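Local coordinates for protein 3'-5'-exonuclease (PDB 3E2V) that probably acts as a magnesium-dependent TatD-type nuclease, cutting double-stranded DNA internally and trimming DNA from its 3' end, at residues G28-G32 with K33-P37; E64-S67 with A68-V72. All coordinates share one frame; numbering follows the deposited sequence.

Interaction 1 (G28-G32 with K33-P37); sequences GIYNG and KQYHP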
loop_
_atom_site.group_PDB
_atom_site.type_symbol
_atom_site.label_atom_id
_atom_site.label_comp_id
_atom_site.label_asym_id
_atom_site.label_seq_id
_atom_site.Cartn_x
_atom_site.Cartn_y
_atom_site.Cartn_z
ATOM N N GLY A 28 14.976 4.019 -13.251
ATOM C CA GLY A 28 15.971 4.993 -13.676
ATOM C C GLY A 28 15.401 6.264 -14.281
ATOM O O GLY A 28 16.161 7.081 -14.823
ATOM N N ILE A 29 14.098 6.464 -14.153
ATOM C CA ILE A 29 13.399 7.584 -14.770
ATOM C C ILE A 29 12.947 8.601 -13.715
ATOM O O ILE A 29 12.307 8.238 -12.723
ATOM C CB ILE A 29 12.217 7.056 -15.596
ATOM C CG1 ILE A 29 12.727 6.200 -16.757
ATOM C CG2 ILE A 29 11.370 8.213 -16.130
ATOM C CD1 ILE A 29 11.646 5.339 -17.369
ATOM N N TYR A 30 13.317 9.863 -13.926
ATOM C CA TYR A 30 13.048 10.961 -12.995
ATOM C C TYR A 30 12.550 12.168 -13.793
ATOM O O TYR A 30 13.182 12.573 -14.762
ATOM C CB TYR A 30 14.319 11.346 -12.233
ATOM C CG TYR A 30 14.981 10.215 -11.483
ATOM C CD1 TYR A 30 14.810 10.076 -10.106
ATOM C CD2 TYR A 30 15.794 9.289 -12.142
ATOM C CE1 TYR A 30 15.424 9.034 -9.411
ATOM C CE2 TYR A 30 16.397 8.229 -11.452
ATOM C CZ TYR A 30 16.216 8.117 -10.083
ATOM O OH TYR A 30 16.838 7.083 -9.420
ATOM N N ASN A 31 11.408 12.732 -13.400
ATOM C CA ASN A 31 10.815 13.840 -14.168
ATOM C C ASN A 31 10.698 13.482 -15.671
ATOM O O ASN A 31 10.898 14.335 -16.534
ATOM C CB ASN A 31 11.646 15.138 -14.021
ATOM C CG ASN A 31 12.168 15.377 -12.599
ATOM O OD1 ASN A 31 13.366 15.604 -12.401
ATOM N ND2 ASN A 31 11.274 15.340 -11.612
ATOM N N GLY A 32 10.437 12.214 -15.983
ATOM C CA GLY A 32 10.192 11.782 -17.363
ATOM C C GLY A 32 11.428 11.538 -18.210
ATOM O O GLY A 32 11.318 11.283 -19.411
ATOM N N LYS A 33 12.587 11.602 -17.561
ATOM C CA LYS A 33 13.884 11.496 -18.196
ATOM C C LYS A 33 14.646 10.319 -17.600
ATOM O O LYS A 33 14.696 10.164 -16.378
ATOM C CB LYS A 33 14.644 12.807 -17.964
ATOM C CG LYS A 33 16.120 12.800 -18.264
ATOM C CD LYS A 33 16.678 14.227 -18.256
ATOM C CE LYS A 33 18.178 14.249 -18.474
ATOM N NZ LYS A 33 18.745 15.579 -18.092
ATOM N N GLN A 34 15.229 9.491 -18.459
ATOM C CA GLN A 34 16.082 8.403 -17.985
ATOM C C GLN A 34 17.481 8.901 -17.652
ATOM O O GLN A 34 18.163 9.492 -18.488
ATOM C CB GLN A 34 16.185 7.239 -18.977
ATOM C CG GLN A 34 17.091 6.134 -18.416
ATOM C CD GLN A 34 17.287 4.961 -19.334
ATOM O OE1 GLN A 34 17.001 5.037 -20.521
ATOM N NE2 GLN A 34 17.808 3.861 -18.789
ATOM N N TYR A 35 17.909 8.630 -16.423
ATOM C CA TYR A 35 19.246 8.976 -15.945
ATOM C C TYR A 35 20.198 7.797 -15.779
ATOM O O TYR A 35 21.413 7.969 -15.839
ATOM C CB TYR A 35 19.151 9.703 -14.599
ATOM C CG TYR A 35 18.759 11.150 -14.702
ATOM C CD1 TYR A 35 19.738 12.144 -14.738
ATOM C CD2 TYR A 35 17.418 11.534 -14.777
ATOM C CE1 TYR A 35 19.396 13.484 -14.834
ATOM C CE2 TYR A 35 17.057 12.885 -14.884
ATOM C CZ TYR A 35 18.061 13.846 -14.905
ATOM O OH TYR A 35 17.737 15.182 -14.999
ATOM N N HIS A 36 19.654 6.615 -15.497
ATOM C CA HIS A 36 20.472 5.438 -15.264
ATOM C C HIS A 36 19.680 4.180 -15.617
ATOM O O HIS A 36 18.448 4.228 -15.703
ATOM C CB HIS A 36 21.015 5.395 -13.812
ATOM C CG HIS A 36 19.964 5.329 -12.733
ATOM N ND1 HIS A 36 19.343 4.153 -12.371
ATOM C CD2 HIS A 36 19.451 6.291 -11.927
ATOM C CE1 HIS A 36 18.502 4.390 -11.372
ATOM N NE2 HIS A 36 18.542 5.681 -11.089
ATOM N N PRO A 37 20.373 3.067 -15.891
ATOM C CA PRO A 37 19.638 1.821 -16.089
ATOM C C PRO A 37 18.860 1.436 -14.839
ATOM O O PRO A 37 19.319 1.709 -13.728
ATOM C CB PRO A 37 20.746 0.793 -16.364
ATOM C CG PRO A 37 21.867 1.639 -16.943
ATOM C CD PRO A 37 21.819 2.887 -16.111
HETATM O O HOH W 1 15.289 16.119 -14.473
#
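Tyr30 and His36 meet rim to rim: OH of Tyr30 and NE2 of His36 share a hydrogen bond of 2.8 Å, each atom lying at the edge of the partner ring, with the ring planes turned 54° apart. His36 reaches this partner because its CG sits between the backbone N and the carbonyl carbon (chi1 62°), which also lays one ring face over Gly28 CA, a CH-pi contact 3.7 Å from the ring centroid. The imidazole is gripped at both nitrogens, since ND1 donates to Pro37 O. A leucine in place of His36 would probably leave the Tyr30 hydroxyl without this mate and the Pro37 carbonyl without its N-H donor. Tyr35 approaches Tyr30 obliquely, planes at 80°, CD2 of Tyr30 lying 3.8 Å from CD2 of Tyr35. The backbone carrying these rings is a beta hairpin with a type I' turn from Tyr30 to Lys33; these two form the antiparallel hydrogen-bonded pair, Tyr30 N to Lys33 O at 2.8 Å, with Lys33 N returning a bond to Tyr30 O. Farther along, Tyr35 N bonds Gly28 O nearly straight. On the face away from Tyr30 and Lys33, Ile29 CG1 packs 4.2 Å from Gln34 CB. Near the turn, one water links Asn31 OD1 to Tyr35 OH. Val353 touches both Tyr30 and His36, while Lys338 makes a cation-pi contact with Tyr35.

Interaction 2 (E64-S67 with A68-V72); sequences ESQS and AIELV
Gln66 and Glu70, one helical turn apart, are joined by a side-chain hydrogen bond: NE2 of Gln66 donates to OE2 of Glu70 at 2.9 Å with an N-H...O angle of 156°. The acceptor lies close to the amide plane, whereas the amide meets the carboxylate oxygen on its anti side, somewhat out of the carboxylate plane. Gln66 leaves the backbone with CG anti to N and then bends at chi2, 64°, which swings the amide along the helix toward Glu70; the two flat groups end up 54° apart. The Glu70 chain, extended beyond CG, runs past the Gln66 carbonyl, its CG 3.3 Å from Gln66 O.

Main-chain bonds follow the i to i+4 pattern of an alpha helix: Ala68 N to Glu64 O, Ile69 N to Ser65 O at 2.9 Å, Glu70 N to Gln66 O, and Leu71 N to Ser67 O at 2.8 Å. This is helix 62-75 of the beta-alpha-beta unit formed with strands 52-57 and 82-87 in the TIM-barrel-like fold of TatD enzymes.

Ile69 makes van der Waals contacts with oxygens of the preceding turn: CG1 lies 3.3 Å from Ser65 O and CD1 4.0 Å from Gln66 OE1. Away from the segments, Ile69 touches Leu144 and Gln148 of helix 132-149 as well as His85, and Ala68 and Val72 rest on Val57.

Other polar ends are held outside the two segments. Glu64 OE1 bonds Thr22 OG1, and Ser65 OG is engaged by both Ser61 O and Gly88 N. The Ser65 side chain lies about 8 Å from that of Glu161, a residue seen to bind magnesium in this protein, though no ion is bound to it in this chain.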
loop_
_atom_site.group_PDB
_atom_site.type_symbol
_atom_site.label_atom_id
_atom_site.label_comp_id
_atom_site.label_asym_id
_atom_site.label_seq_id
_atom_site.Cartn_x
_atom_site.Cartn_y
_atom_site.Cartn_z
ATOM N N GLU A 64 -1.537 -0.828 -13.945
ATOM C CA GLU A 64 -0.453 -0.880 -12.978
ATOM C C GLU A 64 -0.416 -2.201 -12.225
ATOM O O GLU A 64 0.658 -2.689 -11.872
ATOM C CB GLU A 64 -0.546 0.290 -11.992
ATOM C CG GLU A 64 0.111 1.548 -12.511
ATOM C CD GLU A 64 1.629 1.468 -12.447
ATOM O OE1 GLU A 64 2.184 1.371 -11.329
ATOM O OE2 GLU A 64 2.271 1.494 -13.522
ATOM N N SER A 65 -1.589 -2.784 -11.987
ATOM C CA SER A 65 -1.647 -4.090 -11.348
ATOM C C SER A 65 -1.031 -5.129 -12.271
ATOM O O SER A 65 -0.291 -6.004 -11.818
ATOM C CB SER A 65 -3.085 -4.469 -10.992
ATOM O OG SER A 65 -3.594 -3.609 -9.986
ATOM N N GLN A 66 -1.331 -5.015 -13.565
ATOM C CA GLN A 66 -0.711 -5.891 -14.553
ATOM C C GLN A 66 0.809 -5.706 -14.610
ATOM O O GLN A 66 1.551 -6.695 -14.657
ATOM C CB GLN A 66 -1.340 -5.663 -15.928
ATOM C CG GLN A 66 -0.896 -6.664 -16.984
ATOM C CD GLN A 66 -1.332 -8.086 -16.678
ATOM O OE1 GLN A 66 -2.473 -8.324 -16.247
ATOM N NE2 GLN A 66 -0.425 -9.050 -16.893
ATOM N N SER A 67 1.274 -4.455 -14.574
ATOM C CA SER A 67 2.717 -4.184 -14.468
ATOM C C SER A 67 3.343 -4.835 -13.233
ATOM O O SER A 67 4.447 -5.387 -13.308
ATOM C CB SER A 67 3.001 -2.682 -14.470
ATOM O OG SER A 67 2.651 -2.137 -15.728
ATOM N N ALA A 68 2.646 -4.769 -12.092
ATOM C CA ALA A 68 3.154 -5.388 -10.860
ATOM C C ALA A 68 3.222 -6.911 -10.977
ATOM O O ALA A 68 4.227 -7.526 -10.587
ATOM C CB ALA A 68 2.295 -4.983 -9.655
ATOM N N ILE A 69 2.169 -7.524 -11.523
ATOM C CA ILE A 69 2.182 -8.961 -11.813
ATOM C C ILE A 69 3.418 -9.349 -12.612
ATOM O O ILE A 69 4.105 -10.296 -12.259
ATOM C CB ILE A 69 0.909 -9.382 -12.584
ATOM C CG1 ILE A 69 -0.325 -9.301 -11.673
ATOM C CG2 ILE A 69 1.035 -10.808 -13.129
ATOM C CD1 ILE A 69 -1.628 -9.195 -12.454
ATOM N N GLU A 70 3.676 -8.599 -13.671
ATOM C CA GLU A 70 4.750 -8.944 -14.600
ATOM C C GLU A 70 6.106 -8.671 -13.998
ATOM O O GLU A 70 7.046 -9.434 -14.222
ATOM C CB GLU A 70 4.580 -8.165 -15.888
ATOM C CG GLU A 70 3.368 -8.629 -16.670
ATOM C CD GLU A 70 2.939 -7.629 -17.720
ATOM O OE1 GLU A 70 3.711 -6.692 -18.034
ATOM O OE2 GLU A 70 1.805 -7.781 -18.234
ATOM N N LEU A 71 6.224 -7.582 -13.241
ATOM C CA LEU A 71 7.500 -7.254 -12.620
ATOM C C LEU A 71 7.885 -8.303 -11.576
ATOM O O LEU A 71 9.039 -8.756 -11.528
ATOM C CB LEU A 71 7.463 -5.843 -12.013
ATOM C CG LEU A 71 8.740 -5.348 -11.325
ATOM C CD1 LEU A 71 9.934 -5.368 -12.291
ATOM C CD2 LEU A 71 8.517 -3.935 -10.782
ATOM N N VAL A 72 6.921 -8.673 -10.737
ATOM C CA VAL A 72 7.154 -9.680 -9.720
ATOM C C VAL A 72 7.543 -11.007 -10.373
ATOM O O VAL A 72 8.526 -11.623 -9.960
ATOM C CB VAL A 72 5.918 -9.819 -8.796
ATOM C CG1 VAL A 72 6.011 -11.075 -7.919
ATOM C CG2 VAL A 72 5.807 -8.590 -7.925
#

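How the interactions relate
From the N terminus, the chain leaves strand 14-16 and reaches interaction 1, where residues 28-37 double back as a hairpin, the tight turn between strands 29-30 and 33-34 closing a very short loop. It then runs through helix 40-49 and strand 52-57 into helix 62-75, where interaction 2 lies along one continuous helix and closes no loop. The two are in series, neither nesting nor crossing, with centres about 20 Å apart and nearest atoms about 11 Å apart. Interaction 1 shapes a hairpin that packs against strand 351-353; interaction 2 belongs to a helix between neighbouring strands of the parallel sheet, nearer the magnesium site.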